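Local coordinates for protein Vv2_1132 (Vibrio vulnificus CMCP6, PDB 5Y9S) that probably regulates transcription as a tetrameric LysR-type regulator, binding DNA through a helix-turn-helix domain and sensing a ligand through its regulatory domain, at residues Q198-L211 / L224-L238. Sequence-based numbering, arbitrary orientation.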
ATOM      1  N   GLN D 198      28.821  23.825  42.045  1.00 67.65           N
ATOM      2  CA  GLN D 198      29.607  22.915  41.209  1.00 66.57           C
ATOM      3  C   GLN D 198      28.882  22.510  39.922  1.00 61.81           C
ATOM      4  O   GLN D 198      27.908  23.151  39.516  1.00 57.62           O
ATOM      5  CB  GLN D 198      29.976  21.659  41.992  1.00 64.92           C
ATOM      6  CG  GLN D 198      31.460  21.486  42.215  1.00 72.43           C
ATOM      7  CD  GLN D 198      31.760  20.492  43.321  1.00 77.66           C
ATOM      8  OE1 GLN D 198      30.845  19.969  43.964  1.00 75.01           O
ATOM      9  NE2 GLN D 198      33.047  20.236  43.558  1.00 80.86           N
ATOM     10  N   THR D 199      29.384  21.448  39.287  1.00 61.00           N
ATOM     11  CA  THR D 199      28.758  20.850  38.111  1.00 55.95           C
ATOM     12  C   THR D 199      27.871  19.696  38.566  1.00 55.35           C
ATOM     13  O   THR D 199      28.357  18.717  39.149  1.00 50.95           O
ATOM     14  CB  THR D 199      29.813  20.364  37.113  1.00 52.68           C
ATOM     15  OG1 THR D 199      30.294  21.470  36.333  1.00 55.83           O
ATOM     16  CG2 THR D 199      29.237  19.286  36.178  1.00 37.13           C
ATOM     17  N   ILE D 200      26.579  19.811  38.303  1.00 51.75           N
ATOM     18  CA  ILE D 200      25.557  18.949  38.892  1.00 47.35           C
ATOM     19  C   ILE D 200      24.958  18.095  37.788  1.00 42.30           C
ATOM     20  O   ILE D 200      24.521  18.643  36.769  1.00 40.45           O
ATOM     21  CB  ILE D 200      24.451  19.767  39.578  1.00 50.05           C
ATOM     22  CG1 ILE D 200      25.040  21.028  40.210  1.00 51.45           C
ATOM     23  CG2 ILE D 200      23.734  18.905  40.582  1.00 51.67           C
ATOM     24  CD1 ILE D 200      24.001  21.972  40.771  1.00 49.67           C
ATOM     25  N   PRO D 201      24.900  16.778  37.950  1.00 33.71           N
ATOM     26  CA  PRO D 201      24.201  15.954  36.964  1.00 29.30           C
ATOM     27  C   PRO D 201      22.726  16.321  36.938  1.00 36.18           C
ATOM     28  O   PRO D 201      22.093  16.508  37.981  1.00 35.20           O
ATOM     29  CB  PRO D 201      24.423  14.521  37.464  1.00 39.50           C
ATOM     30  CG  PRO D 201      25.484  14.622  38.529  1.00 40.38           C
ATOM     31  CD  PRO D 201      25.361  15.990  39.101  1.00 40.32           C
ATOM     32  N   TYR D 202      22.185  16.434  35.730  1.00 33.56           N
ATOM     33  CA  TYR D 202      20.861  16.998  35.513  1.00 31.08           C
ATOM     34  C   TYR D 202      20.002  15.961  34.810  1.00 27.12           C
ATOM     35  O   TYR D 202      20.378  15.473  33.739  1.00 29.56           O
ATOM     36  CB  TYR D 202      20.966  18.285  34.691  1.00 29.48           C
ATOM     37  CG  TYR D 202      19.644  18.849  34.224  1.00 33.97           C
ATOM     38  CD1 TYR D 202      18.530  18.880  35.061  1.00 37.61           C
ATOM     39  CD2 TYR D 202      19.514  19.371  32.949  1.00 33.64           C
ATOM     40  CE1 TYR D 202      17.316  19.404  34.630  1.00 30.02           C
ATOM     41  CE2 TYR D 202      18.309  19.909  32.511  1.00 32.25           C
ATOM     42  CZ  TYR D 202      17.218  19.915  33.353  1.00 34.47           C
ATOM     43  OH  TYR D 202      16.028  20.439  32.901  1.00 50.48           O
ATOM     44  N   LEU D 203      18.859  15.617  35.419  1.00 28.80           N
ATOM     45  CA  LEU D 203      17.896  14.669  34.851  1.00 27.94           C
ATOM     46  C   LEU D 203      16.748  15.477  34.247  1.00 25.96           C
ATOM     47  O   LEU D 203      15.937  16.047  34.981  1.00 22.34           O
ATOM     48  CB  LEU D 203      17.380  13.699  35.913  1.00 21.66           C
ATOM     49  CG  LEU D 203      18.376  13.147  36.937  1.00 27.94           C
ATOM     50  CD1 LEU D 203      17.661  12.765  38.246  1.00 31.11           C
ATOM     51  CD2 LEU D 203      19.108  11.949  36.368  1.00 20.60           C
ATOM     52  N   SER D 204      16.673  15.510  32.921  1.00 26.61           N
ATOM     53  CA  SER D 204      15.920  16.529  32.200  1.00 25.95           C
ATOM     54  C   SER D 204      14.777  15.927  31.386  1.00 23.93           C
ATOM     55  O   SER D 204      14.703  14.714  31.152  1.00 29.65           O
ATOM     56  CB  SER D 204      16.839  17.301  31.256  1.00 18.36           C
ATOM     57  OG  SER D 204      17.216  16.465  30.178  1.00 29.90           O
ATOM     58  N   TYR D 205      13.891  16.806  30.921  1.00 20.47           N
ATOM     59  CA  TYR D 205      12.792  16.400  30.058  1.00 22.27           C
ATOM     60  C   TYR D 205      13.193  16.521  28.595  1.00 15.45           C
ATOM     61  O   TYR D 205      14.019  17.357  28.223  1.00 20.38           O
ATOM     62  CB  TYR D 205      11.564  17.256  30.306  1.00 22.94           C
ATOM     63  CG  TYR D 205      10.891  17.051  31.644  1.00 27.10           C
ATOM     64  CD1 TYR D 205       9.900  16.102  31.795  1.00 16.14           C
ATOM     65  CD2 TYR D 205      11.199  17.865  32.738  1.00 23.69           C
ATOM     66  CE1 TYR D 205       9.245  15.924  33.001  1.00 16.59           C
ATOM     67  CE2 TYR D 205      10.562  17.698  33.942  1.00 17.47           C
ATOM     68  CZ  TYR D 205       9.583  16.729  34.070  1.00 27.35           C
ATOM     69  OH  TYR D 205       8.943  16.554  35.269  1.00 26.47           O
ATOM     70  N   SER D 206      12.618  15.659  27.769  1.00 23.83           N
ATOM     71  CA  SER D 206      12.783  15.778  26.324  1.00 14.99           C
ATOM     72  C   SER D 206      12.266  17.126  25.838  1.00 30.67           C
ATOM     73  O   SER D 206      11.329  17.701  26.402  1.00 15.03           O
ATOM     74  CB  SER D 206      12.040  14.649  25.622  1.00 19.89           C
ATOM     75  OG  SER D 206      12.375  13.417  26.243  1.00 32.38           O
ATOM     76  N   GLU D 207      12.877  17.633  24.769  1.00 28.35           N
ATOM     77  CA  GLU D 207      12.603  19.017  24.414  1.00 34.41           C
ATOM     78  C   GLU D 207      11.194  19.218  23.897  1.00 33.63           C
ATOM     79  O   GLU D 207      10.750  20.364  23.807  1.00 45.39           O
ATOM     80  CB  GLU D 207      13.616  19.516  23.385  1.00 40.93           C
ATOM     81  CG  GLU D 207      13.993  18.491  22.355  1.00 55.26           C
ATOM     82  CD  GLU D 207      14.922  19.058  21.311  1.00 68.81           C
ATOM     83  OE1 GLU D 207      15.381  18.292  20.435  1.00 67.26           O
ATOM     84  OE2 GLU D 207      15.190  20.276  21.372  1.00 77.41           O
ATOM     85  N   HIS D 208      10.471  18.146  23.593  1.00 29.67           N
ATOM     86  CA  HIS D 208       9.158  18.253  22.972  1.00 33.47           C
ATOM     87  C   HIS D 208       8.032  17.908  23.941  1.00 29.80           C
ATOM     88  O   HIS D 208       7.006  17.346  23.551  1.00 43.32           O
ATOM     89  CB  HIS D 208       9.116  17.381  21.720  1.00 42.47           C
ATOM     90  CG  HIS D 208      10.187  17.723  20.728  1.00 44.65           C
ATOM     91  ND1 HIS D 208      10.282  18.967  20.134  1.00 42.40           N
ATOM     92  CD2 HIS D 208      11.229  16.999  20.250  1.00 43.47           C
ATOM     93  CE1 HIS D 208      11.329  18.992  19.329  1.00 37.97           C
ATOM     94  NE2 HIS D 208      11.920  17.810  19.378  1.00 43.93           N
ATOM     95  N   THR D 209       8.213  18.245  25.203  1.00 27.75           N
ATOM     96  CA  THR D 209       7.208  18.077  26.235  1.00 21.36           C
ATOM     97  C   THR D 209       6.804  19.450  26.744  1.00 19.65           C
ATOM     98  O   THR D 209       7.558  20.418  26.639  1.00 23.02           O
ATOM     99  CB  THR D 209       7.758  17.255  27.397  1.00 18.47           C
ATOM    100  OG1 THR D 209       8.889  17.944  27.954  1.00 18.20           O
ATOM    101  CG2 THR D 209       8.205  15.900  26.921  1.00 30.27           C
ATOM    102  N   PHE D 210       5.630  19.525  27.357  1.00 14.51           N
ATOM    103  CA  PHE D 210       5.282  20.784  28.004  1.00 29.64           C
ATOM    104  C   PHE D 210       6.300  21.160  29.082  1.00 36.18           C
ATOM    105  O   PHE D 210       6.702  22.329  29.188  1.00 37.12           O
ATOM    106  CB  PHE D 210       3.894  20.720  28.620  1.00 23.97           C
ATOM    107  CG  PHE D 210       3.574  21.927  29.443  1.00 50.79           C
ATOM    108  CD1 PHE D 210       3.199  23.111  28.824  1.00 59.98           C
ATOM    109  CD2 PHE D 210       3.690  21.905  30.826  1.00 57.63           C
ATOM    110  CE1 PHE D 210       2.921  24.238  29.561  1.00 59.99           C
ATOM    111  CE2 PHE D 210       3.391  23.042  31.578  1.00 62.52           C
ATOM    112  CZ  PHE D 210       2.993  24.201  30.943  1.00 64.01           C
ATOM    113  N   LEU D 211       6.734  20.185  29.894  1.00 22.34           N
ATOM    114  CA  LEU D 211       7.522  20.552  31.067  1.00 25.28           C
ATOM    115  C   LEU D 211       8.892  21.074  30.684  1.00 30.52           C
ATOM    116  O   LEU D 211       9.450  21.911  31.396  1.00 37.55           O
ATOM    117  CB  LEU D 211       7.630  19.372  32.044  1.00 25.53           C
ATOM    118  CG  LEU D 211       6.258  19.009  32.616  1.00 28.73           C
ATOM    119  CD1 LEU D 211       6.294  17.687  33.345  1.00 26.06           C
ATOM    120  CD2 LEU D 211       5.799  20.129  33.509  1.00 20.44           C
ATOM    121  N   LEU D 224      23.615  27.855  38.004  1.00 53.27           N
ATOM    122  CA  LEU D 224      23.974  26.450  38.089  1.00 61.17           C
ATOM    123  C   LEU D 224      24.751  26.035  36.850  1.00 65.20           C
ATOM    124  O   LEU D 224      24.680  26.674  35.798  1.00 70.65           O
ATOM    125  CB  LEU D 224      22.730  25.561  38.231  1.00 59.89           C
ATOM    126  CG  LEU D 224      21.982  25.594  39.564  1.00 64.19           C
ATOM    127  CD1 LEU D 224      22.961  25.656  40.739  1.00 62.33           C
ATOM    128  CD2 LEU D 224      21.010  26.759  39.605  1.00 67.73           C
ATOM    129  N   THR D 225      25.498  24.946  36.988  1.00 59.40           N
ATOM    130  CA  THR D 225      26.134  24.287  35.853  1.00 58.21           C
ATOM    131  C   THR D 225      25.553  22.877  35.801  1.00 51.51           C
ATOM    132  O   THR D 225      26.068  21.949  36.430  1.00 55.33           O
ATOM    133  CB  THR D 225      27.659  24.291  35.983  1.00 61.28           C
ATOM    134  OG1 THR D 225      28.095  25.613  36.327  1.00 74.10           O
ATOM    135  CG2 THR D 225      28.318  23.873  34.665  1.00 45.07           C
ATOM    136  N   LEU D 226      24.471  22.726  35.051  1.00 47.24           N
ATOM    137  CA  LEU D 226      23.741  21.469  34.969  1.00 46.98           C
ATOM    138  C   LEU D 226      24.223  20.676  33.760  1.00 52.82           C
ATOM    139  O   LEU D 226      24.050  21.112  32.617  1.00 57.56           O
ATOM    140  CB  LEU D 226      22.237  21.723  34.879  1.00 37.45           C
ATOM    141  CG  LEU D 226      21.669  22.661  35.941  1.00 39.11           C
ATOM    142  CD1 LEU D 226      20.188  22.888  35.715  1.00 40.50           C
ATOM    143  CD2 LEU D 226      21.925  22.103  37.336  1.00 40.46           C
ATOM    144  N   LYS D 227      24.811  19.505  34.015  1.00 44.80           N
ATOM    145  CA  LYS D 227      25.252  18.631  32.941  1.00 51.87           C
ATOM    146  C   LYS D 227      24.196  17.563  32.683  1.00 49.49           C
ATOM    147  O   LYS D 227      24.028  16.659  33.515  1.00 45.41           O
ATOM    148  CB  LYS D 227      26.593  17.989  33.292  1.00 52.49           C
ATOM    149  CG  LYS D 227      26.960  16.784  32.441  1.00 53.32           C
ATOM    150  CD  LYS D 227      28.106  16.017  33.082  1.00 63.22           C
ATOM    151  CE  LYS D 227      27.892  14.508  33.046  1.00 62.85           C
ATOM    152  NZ  LYS D 227      28.236  13.868  34.365  1.00 62.16           N
ATOM    153  N   PRO D 228      23.472  17.618  31.554  1.00 49.96           N
ATOM    154  CA  PRO D 228      22.475  16.582  31.246  1.00 41.74           C
ATOM    155  C   PRO D 228      23.033  15.174  31.171  1.00 38.78           C
ATOM    156  O   PRO D 228      23.767  14.841  30.241  1.00 47.08           O
ATOM    157  CB  PRO D 228      21.935  17.017  29.876  1.00 34.77           C
ATOM    158  CG  PRO D 228      22.954  17.893  29.328  1.00 47.32           C
ATOM    159  CD  PRO D 228      23.518  18.641  30.503  1.00 50.83           C
ATOM    160  N   VAL D 229      22.660  14.329  32.126  1.00 38.55           N
ATOM    161  CA  VAL D 229      23.058  12.924  32.120  1.00 37.53           C
ATOM    162  C   VAL D 229      21.935  11.992  31.711  1.00 30.33           C
ATOM    163  O   VAL D 229      22.191  10.790  31.529  1.00 44.20           O
ATOM    164  CB  VAL D 229      23.607  12.486  33.496  1.00 41.27           C
ATOM    165  CG1 VAL D 229      24.680  13.444  33.982  1.00 37.33           C
ATOM    166  CG2 VAL D 229      22.481  12.407  34.501  1.00 37.14           C
ATOM    167  N   PHE D 230      20.703  12.481  31.575  1.00 30.44           N
ATOM    168  CA  PHE D 230      19.588  11.571  31.339  1.00 21.22           C
ATOM    169  C   PHE D 230      18.366  12.387  30.917  1.00 23.72           C
ATOM    170  O   PHE D 230      18.154  13.495  31.422  1.00 33.20           O
ATOM    171  CB  PHE D 230      19.322  10.733  32.607  1.00 22.15           C
ATOM    172  CG  PHE D 230      18.031   9.981  32.594  1.00 24.94           C
ATOM    173  CD1 PHE D 230      17.985   8.662  32.169  1.00 18.60           C
ATOM    174  CD2 PHE D 230      16.865  10.574  33.065  1.00 24.24           C
ATOM    175  CE1 PHE D 230      16.768   7.949  32.174  1.00 20.93           C
ATOM    176  CE2 PHE D 230      15.659   9.881  33.058  1.00 19.78           C
ATOM    177  CZ  PHE D 230      15.616   8.555  32.622  1.00 19.41           C
ATOM    178  N   GLU D 231      17.578  11.831  29.992  1.00 23.22           N
ATOM    179  CA  GLU D 231      16.523  12.534  29.270  1.00 16.40           C
ATOM    180  C   GLU D 231      15.283  11.650  29.208  1.00 16.36           C
ATOM    181  O   GLU D 231      15.406  10.449  28.961  1.00 23.01           O
ATOM    182  CB  GLU D 231      17.019  12.859  27.844  1.00 24.04           C
ATOM    183  CG  GLU D 231      16.326  13.982  27.086  1.00 36.28           C
ATOM    184  CD  GLU D 231      16.451  13.795  25.592  1.00 44.86           C
ATOM    185  OE1 GLU D 231      17.580  13.557  25.123  1.00 47.56           O
ATOM    186  OE2 GLU D 231      15.425  13.849  24.894  1.00 46.05           O
ATOM    187  N   THR D 232      14.087  12.221  29.383  1.00 18.80           N
ATOM    188  CA  THR D 232      12.882  11.396  29.271  1.00 15.32           C
ATOM    189  C   THR D 232      11.649  12.275  29.096  1.00 18.74           C
ATOM    190  O   THR D 232      11.665  13.470  29.388  1.00 19.42           O
ATOM    191  CB  THR D 232      12.681  10.497  30.495  1.00 22.52           C
ATOM    192  OG1 THR D 232      11.559   9.641  30.277  1.00 21.38           O
ATOM    193  CG2 THR D 232      12.382  11.341  31.711  1.00 26.94           C
ATOM    194  N   THR D 233      10.559  11.652  28.649  1.00 16.37           N
ATOM    195  CA  THR D 233       9.272  12.332  28.641  1.00 15.67           C
ATOM    196  C   THR D 233       8.489  12.090  29.929  1.00 23.15           C
ATOM    197  O   THR D 233       7.450  12.725  30.136  1.00 40.59           O
ATOM    198  CB  THR D 233       8.430  11.884  27.446  1.00 21.88           C
ATOM    199  OG1 THR D 233       8.395  10.438  27.403  1.00 21.42           O
ATOM    200  CG2 THR D 233       9.012  12.435  26.113  1.00 13.96           C
ATOM    201  N   LEU D 234       8.957  11.194  30.791  1.00 19.79           N
ATOM    202  CA  LEU D 234       8.144  10.634  31.872  1.00 18.50           C
ATOM    203  C   LEU D 234       8.652  11.155  33.205  1.00 25.82           C
ATOM    204  O   LEU D 234       9.729  10.753  33.664  1.00 28.42           O
ATOM    205  CB  LEU D 234       8.167   9.107  31.833  1.00 17.03           C
ATOM    206  CG  LEU D 234       7.710   8.544  30.488  1.00 25.37           C
ATOM    207  CD1 LEU D 234       7.899   7.063  30.417  1.00 21.62           C
ATOM    208  CD2 LEU D 234       6.242   8.911  30.229  1.00 36.50           C
ATOM    209  N   SER D 235       7.862  12.039  33.823  1.00 28.86           N
ATOM    210  CA  SER D 235       8.169  12.527  35.166  1.00 27.74           C
ATOM    211  C   SER D 235       8.528  11.384  36.098  1.00 24.62           C
ATOM    212  O   SER D 235       9.504  11.464  36.856  1.00 29.79           O
ATOM    213  CB  SER D 235       6.977  13.316  35.720  1.00 22.50           C
ATOM    214  OG  SER D 235       7.050  14.657  35.276  1.00 24.73           O
ATOM    215  N   GLU D 236       7.772  10.292  36.023  1.00 21.74           N
ATOM    216  CA  GLU D 236       7.953   9.178  36.942  1.00 25.76           C
ATOM    217  C   GLU D 236       9.311   8.517  36.779  1.00 25.65           C
ATOM    218  O   GLU D 236       9.804   7.903  37.728  1.00 19.03           O
ATOM    219  CB  GLU D 236       6.830   8.153  36.747  1.00 22.50           C
ATOM    220  CG  GLU D 236       5.441   8.790  36.454  1.00 38.69           C
ATOM    221  CD  GLU D 236       5.280   9.273  35.001  1.00 34.98           C
ATOM    222  OE1 GLU D 236       5.303   8.448  34.078  1.00 32.20           O
ATOM    223  OE2 GLU D 236       5.179  10.498  34.782  1.00 42.88           O
ATOM    224  N   SER D 237       9.929   8.639  35.604  1.00 17.80           N
ATOM    225  CA  SER D 237      11.272   8.097  35.402  1.00 19.63           C
ATOM    226  C   SER D 237      12.315   9.001  36.030  1.00 24.49           C
ATOM    227  O   SER D 237      13.266   8.510  36.646  1.00 29.00           O
ATOM    228  CB  SER D 237      11.580   7.935  33.912  1.00 17.25           C
ATOM    229  OG  SER D 237      11.008   6.755  33.431  1.00 32.29           O
ATOM    230  N   LEU D 238      12.165  10.319  35.846  1.00 18.30           N
ATOM    231  CA  LEU D 238      13.043  11.242  36.537  1.00 18.87           C
ATOM    232  C   LEU D 238      13.062  10.926  38.021  1.00 23.50           C
ATOM    233  O   LEU D 238      14.135  10.836  38.634  1.00 25.37           O
ATOM    234  CB  LEU D 238      12.598  12.681  36.305  1.00 18.65           C
ATOM    235  CG  LEU D 238      12.689  13.103  34.847  1.00 22.57           C
ATOM    236  CD1 LEU D 238      11.967  14.417  34.688  1.00 22.69           C
ATOM    237  CD2 LEU D 238      14.129  13.200  34.371  1.00 18.01           C
TER
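Leu238, from the helix that follows strand 225-232, sets its two methyls against different residues of strand 199-205. CD1 lies over one face of the Tyr205 ring, 3.5 Å from the centroid, a CH-pi contact; Leu211 CB covers the opposite face, so the aromatic plane is clamped between aliphatic groups. CD2 packs on Leu203 CB at 3.6 Å and also meets the edge of the Phe230 ring. A branched leucine suits this place because one side chain serves both the aromatic and the aliphatic neighbour. Beside it, Tyr205 OH and Ser235 OG share a buried hydrogen bond of 2.7 Å; a phenol O-H prefers the ring plane, where the serine oxygen lies, whichever hydroxyl donates.

On the face of the sheet covered by helix 210-220, Tyr202 turns its ring across Leu226, whose CD1 sits above the ring centre; with CG anti to the backbone N (chi1 171°), the ring extends so that its hydroxyl forms a hydrogen bond with the carboxylate of Glu216. Small Ser204 fits its CB against the opposite ring face. Farther along, Ile200 CD1 touches Leu224 CD1 at 3.8 Å.

The strands run parallel, joined by backbone hydrogen bonds, the first from Ile200 N to Thr225 O (2.9 Å) and the last from Ser206 N to Thr232 O. Val229 N gives to Tyr202 O (3.0 Å); Val229 is then the extra residue of a beta bulge, so Leu203 pairs with Phe230 and Ser204 N bonds Phe230 O.

At the polar edge, Glu231 OE1 forms a salt bridge with Lys96 of the second subunit, whose parallel strand continues the sheet beyond Phe230-Thr232, while OE2 lies 3.4 Å from Ser206 OG, at most a weak bond. The whole is a beta-alpha-beta unit of the periplasmic-binding-protein-like regulatory domain of LysR proteins.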